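Local coordinates for protein dephospho-CoA kinase (Campylobacter jejuni subsp. jejuni serotype O:2, PDB 4ZO4) that probably catalyses the ATP-dependent phosphorylation of the 3'-hydroxyl of dephospho-CoA, the last step of coenzyme A biosynthesis, at residues Y137-I147 with A158-E169. Numbering follows the deposited sequence.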
ATOM      1  N   TYR A 137       5.161 -26.904  -0.362  1.00 72.36           N
ATOM      2  CA  TYR A 137       3.787 -26.488  -0.358  1.00 76.42           C
ATOM      3  C   TYR A 137       2.924 -27.475   0.431  1.00 84.19           C
ATOM      4  O   TYR A 137       3.037 -28.695   0.248  1.00 92.46           O
ATOM      5  CB  TYR A 137       3.304 -26.465  -1.799  1.00 73.32           C
ATOM      6  CG  TYR A 137       1.891 -26.001  -1.995  1.00 75.20           C
ATOM      7  CD1 TYR A 137       1.384 -24.907  -1.273  1.00 75.95           C
ATOM      8  CD2 TYR A 137       1.073 -26.602  -2.943  1.00 76.52           C
ATOM      9  CE1 TYR A 137       0.102 -24.454  -1.486  1.00 74.34           C
ATOM     10  CE2 TYR A 137      -0.219 -26.151  -3.164  1.00 78.09           C
ATOM     11  CZ  TYR A 137      -0.690 -25.072  -2.429  1.00 81.34           C
ATOM     12  OH  TYR A 137      -1.972 -24.612  -2.616  1.00 92.70           O
ATOM     13  N   THR A 138       2.068 -26.931   1.300  1.00 79.82           N
ATOM     14  CA  THR A 138       1.005 -27.677   1.964  1.00 77.45           C
ATOM     15  C   THR A 138      -0.393 -27.128   1.588  1.00 75.03           C
ATOM     16  O   THR A 138      -0.840 -26.151   2.156  1.00 76.68           O
ATOM     17  CB  THR A 138       1.196 -27.589   3.479  1.00 80.05           C
ATOM     18  OG1 THR A 138       2.573 -27.860   3.808  1.00 78.66           O
ATOM     19  CG2 THR A 138       0.283 -28.570   4.171  1.00 80.87           C
ATOM     20  N   PRO A 139      -1.093 -27.751   0.631  1.00 74.95           N
ATOM     21  CA  PRO A 139      -2.398 -27.220   0.212  1.00 77.33           C
ATOM     22  C   PRO A 139      -3.324 -26.952   1.387  1.00 76.79           C
ATOM     23  O   PRO A 139      -3.203 -27.597   2.424  1.00 74.88           O
ATOM     24  CB  PRO A 139      -3.002 -28.343  -0.634  1.00 81.18           C
ATOM     25  CG  PRO A 139      -1.887 -29.256  -0.972  1.00 87.77           C
ATOM     26  CD  PRO A 139      -0.842 -29.097   0.091  1.00 85.67           C
ATOM     27  N   LYS A 140      -4.250 -26.021   1.220  1.00 78.38           N
ATOM     28  CA  LYS A 140      -5.199 -25.653   2.288  1.00 81.28           C
ATOM     29  C   LYS A 140      -6.573 -25.393   1.718  1.00 84.93           C
ATOM     30  O   LYS A 140      -6.711 -24.989   0.566  1.00 85.98           O
ATOM     31  CB  LYS A 140      -4.747 -24.390   3.011  1.00 78.89           C
ATOM     32  CG  LYS A 140      -3.486 -24.558   3.834  1.00 77.97           C
ATOM     33  CD  LYS A 140      -3.725 -25.389   5.075  1.00 79.22           C
ATOM     34  CE  LYS A 140      -2.497 -25.340   5.954  1.00 79.14           C
ATOM     35  NZ  LYS A 140      -2.730 -26.100   7.205  1.00 88.16           N
ATOM     36  N   GLU A 141      -7.610 -25.624   2.514  1.00 98.74           N
ATOM     37  CA  GLU A 141      -8.948 -25.289   2.041  1.00102.32           C
ATOM     38  C   GLU A 141      -9.104 -23.768   2.157  1.00101.80           C
ATOM     39  O   GLU A 141      -8.933 -23.170   3.240  1.00 85.43           O
ATOM     40  CB  GLU A 141     -10.051 -26.044   2.783  1.00109.46           C
ATOM     41  CG  GLU A 141     -11.141 -26.563   1.831  1.00115.68           C
ATOM     42  CD  GLU A 141     -12.408 -27.010   2.554  1.00119.14           C
ATOM     43  OE1 GLU A 141     -13.159 -27.837   1.991  1.00121.76           O
ATOM     44  OE2 GLU A 141     -12.659 -26.534   3.683  1.00120.27           O
ATOM     45  N   LEU A 142      -9.381 -23.151   1.013  1.00 92.15           N
ATOM     46  CA  LEU A 142      -9.542 -21.728   0.943  1.00 91.14           C
ATOM     47  C   LEU A 142     -11.012 -21.414   1.188  1.00 88.40           C
ATOM     48  O   LEU A 142     -11.670 -20.730   0.389  1.00 92.55           O
ATOM     49  CB  LEU A 142      -9.071 -21.218  -0.419  1.00 95.00           C
ATOM     50  CG  LEU A 142      -7.639 -21.619  -0.797  1.00 93.82           C
ATOM     51  CD1 LEU A 142      -7.267 -21.044  -2.153  1.00 91.81           C
ATOM     52  CD2 LEU A 142      -6.634 -21.163   0.244  1.00 90.10           C
ATOM     53  N   SER A 143     -11.509 -21.928   2.308  1.00 83.91           N
ATOM     54  CA  SER A 143     -12.888 -21.745   2.733  1.00 89.15           C
ATOM     55  C   SER A 143     -12.869 -21.068   4.065  1.00 87.89           C
ATOM     56  O   SER A 143     -12.329 -21.607   5.030  1.00 93.83           O
ATOM     57  CB  SER A 143     -13.587 -23.089   2.914  1.00 94.75           C
ATOM     58  OG  SER A 143     -14.835 -22.929   3.555  1.00 97.22           O
ATOM     59  N   LEU A 144     -13.478 -19.898   4.130  1.00 86.78           N
ATOM     60  CA  LEU A 144     -13.546 -19.162   5.370  1.00 82.94           C
ATOM     61  C   LEU A 144     -14.156 -19.981   6.503  1.00 87.31           C
ATOM     62  O   LEU A 144     -13.568 -20.100   7.573  1.00 91.47           O
ATOM     63  CB  LEU A 144     -14.382 -17.909   5.184  1.00 81.23           C
ATOM     64  CG  LEU A 144     -14.422 -17.028   6.419  1.00 79.72           C
ATOM     65  CD1 LEU A 144     -13.022 -16.560   6.753  1.00 81.63           C
ATOM     66  CD2 LEU A 144     -15.336 -15.861   6.156  1.00 85.53           C
ATOM     67  N   LYS A 145     -15.329 -20.551   6.249  1.00 87.74           N
ATOM     68  CA  LYS A 145     -16.164 -21.129   7.312  1.00 92.67           C
ATOM     69  C   LYS A 145     -15.494 -22.365   7.905  1.00 91.49           C
ATOM     70  O   LYS A 145     -15.536 -22.600   9.116  1.00 89.19           O
ATOM     71  CB  LYS A 145     -17.568 -21.523   6.803  1.00 99.47           C
ATOM     72  CG  LYS A 145     -18.177 -20.696   5.661  1.00105.32           C
ATOM     73  CD  LYS A 145     -18.591 -19.294   6.094  1.00106.89           C
ATOM     74  CE  LYS A 145     -19.656 -18.723   5.172  1.00109.56           C
ATOM     75  NZ  LYS A 145     -20.655 -17.926   5.934  1.00115.75           N
ATOM     76  N   ARG A 146     -14.867 -23.147   7.038  1.00 88.93           N
ATOM     77  CA  ARG A 146     -14.133 -24.303   7.479  1.00 89.04           C
ATOM     78  C   ARG A 146     -12.887 -23.931   8.287  1.00 83.76           C
ATOM     79  O   ARG A 146     -12.356 -24.761   9.002  1.00 81.74           O
ATOM     80  CB  ARG A 146     -13.781 -25.199   6.283  1.00 99.98           C
ATOM     81  CG  ARG A 146     -14.978 -25.908   5.616  1.00106.87           C
ATOM     82  CD  ARG A 146     -15.712 -26.872   6.551  1.00104.96           C
ATOM     83  NE  ARG A 146     -16.067 -28.146   5.914  1.00113.91           N
ATOM     84  CZ  ARG A 146     -15.264 -29.221   5.830  1.00113.41           C
ATOM     85  NH1 ARG A 146     -14.025 -29.199   6.319  1.00103.68           N
ATOM     86  NH2 ARG A 146     -15.699 -30.332   5.237  1.00110.62           N
ATOM     87  N   ILE A 147     -12.410 -22.698   8.177  1.00 84.39           N
ATOM     88  CA  ILE A 147     -11.275 -22.253   8.990  1.00 84.67           C
ATOM     89  C   ILE A 147     -11.708 -21.832  10.403  1.00 84.15           C
ATOM     90  O   ILE A 147     -10.970 -22.034  11.373  1.00 88.99           O
ATOM     91  CB  ILE A 147     -10.511 -21.098   8.309  1.00 90.57           C
ATOM     92  CG1 ILE A 147      -9.848 -21.580   7.006  1.00 87.66           C
ATOM     93  CG2 ILE A 147      -9.452 -20.531   9.250  1.00 95.48           C
ATOM     94  CD1 ILE A 147      -9.274 -20.466   6.145  1.00 83.96           C
ATOM     95  N   ALA A 158      -9.740 -15.428  10.857  1.00 62.17           N
ATOM     96  CA  ALA A 158      -9.912 -16.326   9.741  1.00 64.35           C
ATOM     97  C   ALA A 158      -9.565 -15.615   8.443  1.00 67.06           C
ATOM     98  O   ALA A 158      -8.930 -16.185   7.545  1.00 72.93           O
ATOM     99  CB  ALA A 158     -11.329 -16.845   9.710  1.00 64.12           C
ATOM    100  N   LYS A 159      -9.956 -14.354   8.355  1.00 67.18           N
ATOM    101  CA  LYS A 159      -9.716 -13.552   7.158  1.00 64.32           C
ATOM    102  C   LYS A 159      -8.233 -13.481   6.922  1.00 60.59           C
ATOM    103  O   LYS A 159      -7.760 -13.689   5.809  1.00 62.75           O
ATOM    104  CB  LYS A 159     -10.257 -12.158   7.377  1.00 69.30           C
ATOM    105  CG  LYS A 159     -10.362 -11.325   6.127  1.00 79.15           C
ATOM    106  CD  LYS A 159     -10.178  -9.856   6.454  1.00 83.70           C
ATOM    107  CE  LYS A 159     -10.246  -9.024   5.190  1.00 91.06           C
ATOM    108  NZ  LYS A 159      -9.048  -8.148   5.085  1.00 92.47           N
ATOM    109  N   ALA A 160      -7.492 -13.204   7.989  1.00 58.84           N
ATOM    110  CA  ALA A 160      -6.037 -13.085   7.925  1.00 55.81           C
ATOM    111  C   ALA A 160      -5.391 -14.374   7.428  1.00 64.14           C
ATOM    112  O   ALA A 160      -4.532 -14.386   6.522  1.00 65.28           O
ATOM    113  CB  ALA A 160      -5.514 -12.766   9.299  1.00 59.79           C
ATOM    114  N   ARG A 161      -5.816 -15.471   8.040  1.00 61.02           N
ATOM    115  CA  ARG A 161      -5.269 -16.717   7.726  1.00 60.38           C
ATOM    116  C   ARG A 161      -5.549 -17.051   6.275  1.00 59.95           C
ATOM    117  O   ARG A 161      -4.661 -17.492   5.544  1.00 58.22           O
ATOM    118  CB  ARG A 161      -5.860 -17.780   8.654  1.00 69.05           C
ATOM    119  CG  ARG A 161      -4.956 -18.990   8.709  1.00 76.28           C
ATOM    120  CD  ARG A 161      -5.274 -19.882   9.863  1.00 86.08           C
ATOM    121  NE  ARG A 161      -4.057 -20.434  10.449  1.00 93.78           N
ATOM    122  CZ  ARG A 161      -4.046 -21.495  11.247  1.00107.88           C
ATOM    123  NH1 ARG A 161      -5.180 -22.130  11.538  1.00105.19           N
ATOM    124  NH2 ARG A 161      -2.897 -21.937  11.745  1.00123.65           N
ATOM    125  N   LEU A 162      -6.798 -16.864   5.869  1.00 59.25           N
ATOM    126  CA  LEU A 162      -7.227 -17.137   4.488  1.00 57.46           C
ATOM    127  C   LEU A 162      -6.480 -16.298   3.458  1.00 56.52           C
ATOM    128  O   LEU A 162      -6.108 -16.778   2.363  1.00 58.48           O
ATOM    129  CB  LEU A 162      -8.741 -16.856   4.328  1.00 56.81           C
ATOM    130  CG  LEU A 162      -9.371 -17.251   2.987  1.00 55.75           C
ATOM    131  CD1 LEU A 162      -8.904 -18.628   2.568  1.00 62.20           C
ATOM    132  CD2 LEU A 162     -10.861 -17.328   3.080  1.00 55.76           C
ATOM    133  N   ASP A 163      -6.302 -15.022   3.765  1.00 56.05           N
ATOM    134  CA  ASP A 163      -5.615 -14.155   2.818  1.00 56.86           C
ATOM    135  C   ASP A 163      -4.183 -14.604   2.602  1.00 58.08           C
ATOM    136  O   ASP A 163      -3.668 -14.534   1.500  1.00 64.43           O
ATOM    137  CB  ASP A 163      -5.633 -12.726   3.325  1.00 60.70           C
ATOM    138  CG  ASP A 163      -6.979 -12.046   3.123  1.00 65.48           C
ATOM    139  OD1 ASP A 163      -7.738 -12.385   2.169  1.00 61.87           O
ATOM    140  OD2 ASP A 163      -7.271 -11.157   3.943  1.00 69.29           O
ATOM    141  N   SER A 164      -3.523 -15.033   3.661  1.00 59.86           N
ATOM    142  CA  SER A 164      -2.135 -15.386   3.547  1.00 61.54           C
ATOM    143  C   SER A 164      -2.029 -16.650   2.733  1.00 64.80           C
ATOM    144  O   SER A 164      -1.218 -16.728   1.818  1.00 71.31           O
ATOM    145  CB  SER A 164      -1.505 -15.560   4.910  1.00 62.20           C
ATOM    146  OG  SER A 164      -2.252 -16.475   5.657  1.00 65.18           O
ATOM    147  N   GLN A 165      -2.885 -17.625   3.019  1.00 66.75           N
ATOM    148  CA  GLN A 165      -2.948 -18.832   2.189  1.00 62.74           C
ATOM    149  C   GLN A 165      -3.170 -18.487   0.737  1.00 61.26           C
ATOM    150  O   GLN A 165      -2.485 -19.009  -0.124  1.00 66.94           O
ATOM    151  CB  GLN A 165      -4.017 -19.785   2.679  1.00 67.81           C
ATOM    152  CG  GLN A 165      -3.712 -20.359   4.063  1.00 76.74           C
ATOM    153  CD  GLN A 165      -4.903 -21.100   4.672  1.00 89.50           C
ATOM    154  OE1 GLN A 165      -5.832 -21.502   3.968  1.00 90.66           O
ATOM    155  NE2 GLN A 165      -4.878 -21.282   5.991  1.00 96.60           N
ATOM    156  N   ILE A 166      -4.074 -17.560   0.440  1.00 61.76           N
ATOM    157  CA  ILE A 166      -4.293 -17.226  -0.983  1.00 61.95           C
ATOM    158  C   ILE A 166      -3.027 -16.658  -1.615  1.00 61.94           C
ATOM    159  O   ILE A 166      -2.601 -17.085  -2.688  1.00 57.52           O
ATOM    160  CB  ILE A 166      -5.436 -16.255  -1.193  1.00 64.51           C
ATOM    161  CG1 ILE A 166      -6.748 -16.852  -0.651  1.00 67.16           C
ATOM    162  CG2 ILE A 166      -5.609 -15.977  -2.686  1.00 65.74           C
ATOM    163  CD1 ILE A 166      -7.876 -15.826  -0.533  1.00 64.09           C
ATOM    164  N   ASP A 167      -2.420 -15.708  -0.917  1.00 61.81           N
ATOM    165  CA  ASP A 167      -1.148 -15.163  -1.340  1.00 65.41           C
ATOM    166  C   ASP A 167      -0.064 -16.269  -1.535  1.00 67.21           C
ATOM    167  O   ASP A 167       0.614 -16.285  -2.567  1.00 65.30           O
ATOM    168  CB  ASP A 167      -0.734 -14.025  -0.374  1.00 66.14           C
ATOM    169  CG  ASP A 167      -1.736 -12.842  -0.419  1.00 67.66           C
ATOM    170  OD1 ASP A 167      -2.390 -12.712  -1.464  1.00 69.10           O
ATOM    171  OD2 ASP A 167      -1.910 -12.076   0.562  1.00 61.58           O
ATOM    172  N   ILE A 168       0.065 -17.199  -0.582  1.00 66.42           N
ATOM    173  CA  ILE A 168       0.986 -18.335  -0.732  1.00 64.16           C
ATOM    174  C   ILE A 168       0.779 -19.069  -2.075  1.00 65.15           C
ATOM    175  O   ILE A 168       1.751 -19.291  -2.830  1.00 58.77           O
ATOM    176  CB  ILE A 168       0.861 -19.344   0.431  1.00 64.29           C
ATOM    177  CG1 ILE A 168       1.532 -18.796   1.692  1.00 64.69           C
ATOM    178  CG2 ILE A 168       1.569 -20.648   0.099  1.00 63.02           C
ATOM    179  CD1 ILE A 168       1.093 -19.498   2.958  1.00 61.59           C
ATOM    180  N   GLU A 169      -0.462 -19.437  -2.386  1.00 63.02           N
ATOM    181  CA  GLU A 169      -0.733 -20.097  -3.659  1.00 65.78           C
ATOM    182  C   GLU A 169      -0.332 -19.247  -4.847  1.00 73.56           C
ATOM    183  O   GLU A 169       0.191 -19.775  -5.852  1.00 76.78           O
ATOM    184  CB  GLU A 169      -2.195 -20.446  -3.806  1.00 71.40           C
ATOM    185  CG  GLU A 169      -2.664 -21.548  -2.883  1.00 75.63           C
ATOM    186  CD  GLU A 169      -3.924 -22.246  -3.382  1.00 86.92           C
ATOM    187  OE1 GLU A 169      -4.194 -23.371  -2.885  1.00 97.37           O
ATOM    188  OE2 GLU A 169      -4.648 -21.688  -4.254  1.00 82.91           O
TER
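Ala158, Leu144 and Ile147 open a contact in the helical excursion between strands 132-136 and 177-179 of a P-loop kinase fold, consistent with the lid of related kinases: residues 137-147 lead from strand 132-136 into helix 144-151, and helix 155-172 returns antiparallel beside them. The methyl of Ala158 meets Leu144 CD1, while Ile147 sits as a knob among Ala158, Arg161, Leu162 and Gln165. Arg161 lends its aliphatic CD to Ile147 CG2, its guanidinium being paired with Asp151. In Leu162, chi1 of -173° sets CG opposite the backbone N, and the two methyls then divide between Leu142 and Leu144: CD1 lies 3.6 Å from Leu142 CA, at the centre of an inverse gamma turn, and CD2 rests on the backbone of Leu144, 3.8 Å from its N. The Ile147 and Leu162 side chains cross at about a right angle, with Ile147 CD1 4.0 Å from Leu162 CD1. Farther along, Gln165 extends across Lys140, its OE1 3.2 Å from Lys140 CB, and Leu142 slides past it in the opposite sense. Leu142 and Leu144 also pack on a second subunit, so the seam continues into the assembly. Ile168 CG2 approaches the Tyr137 ring obliquely. At the sheet end, Glu169 meets Leu142 CD1 through OE2, and its OE1 lies beside Tyr137 OH at the ring edge, near the ring plane, with the carboxylate turned 66° from it.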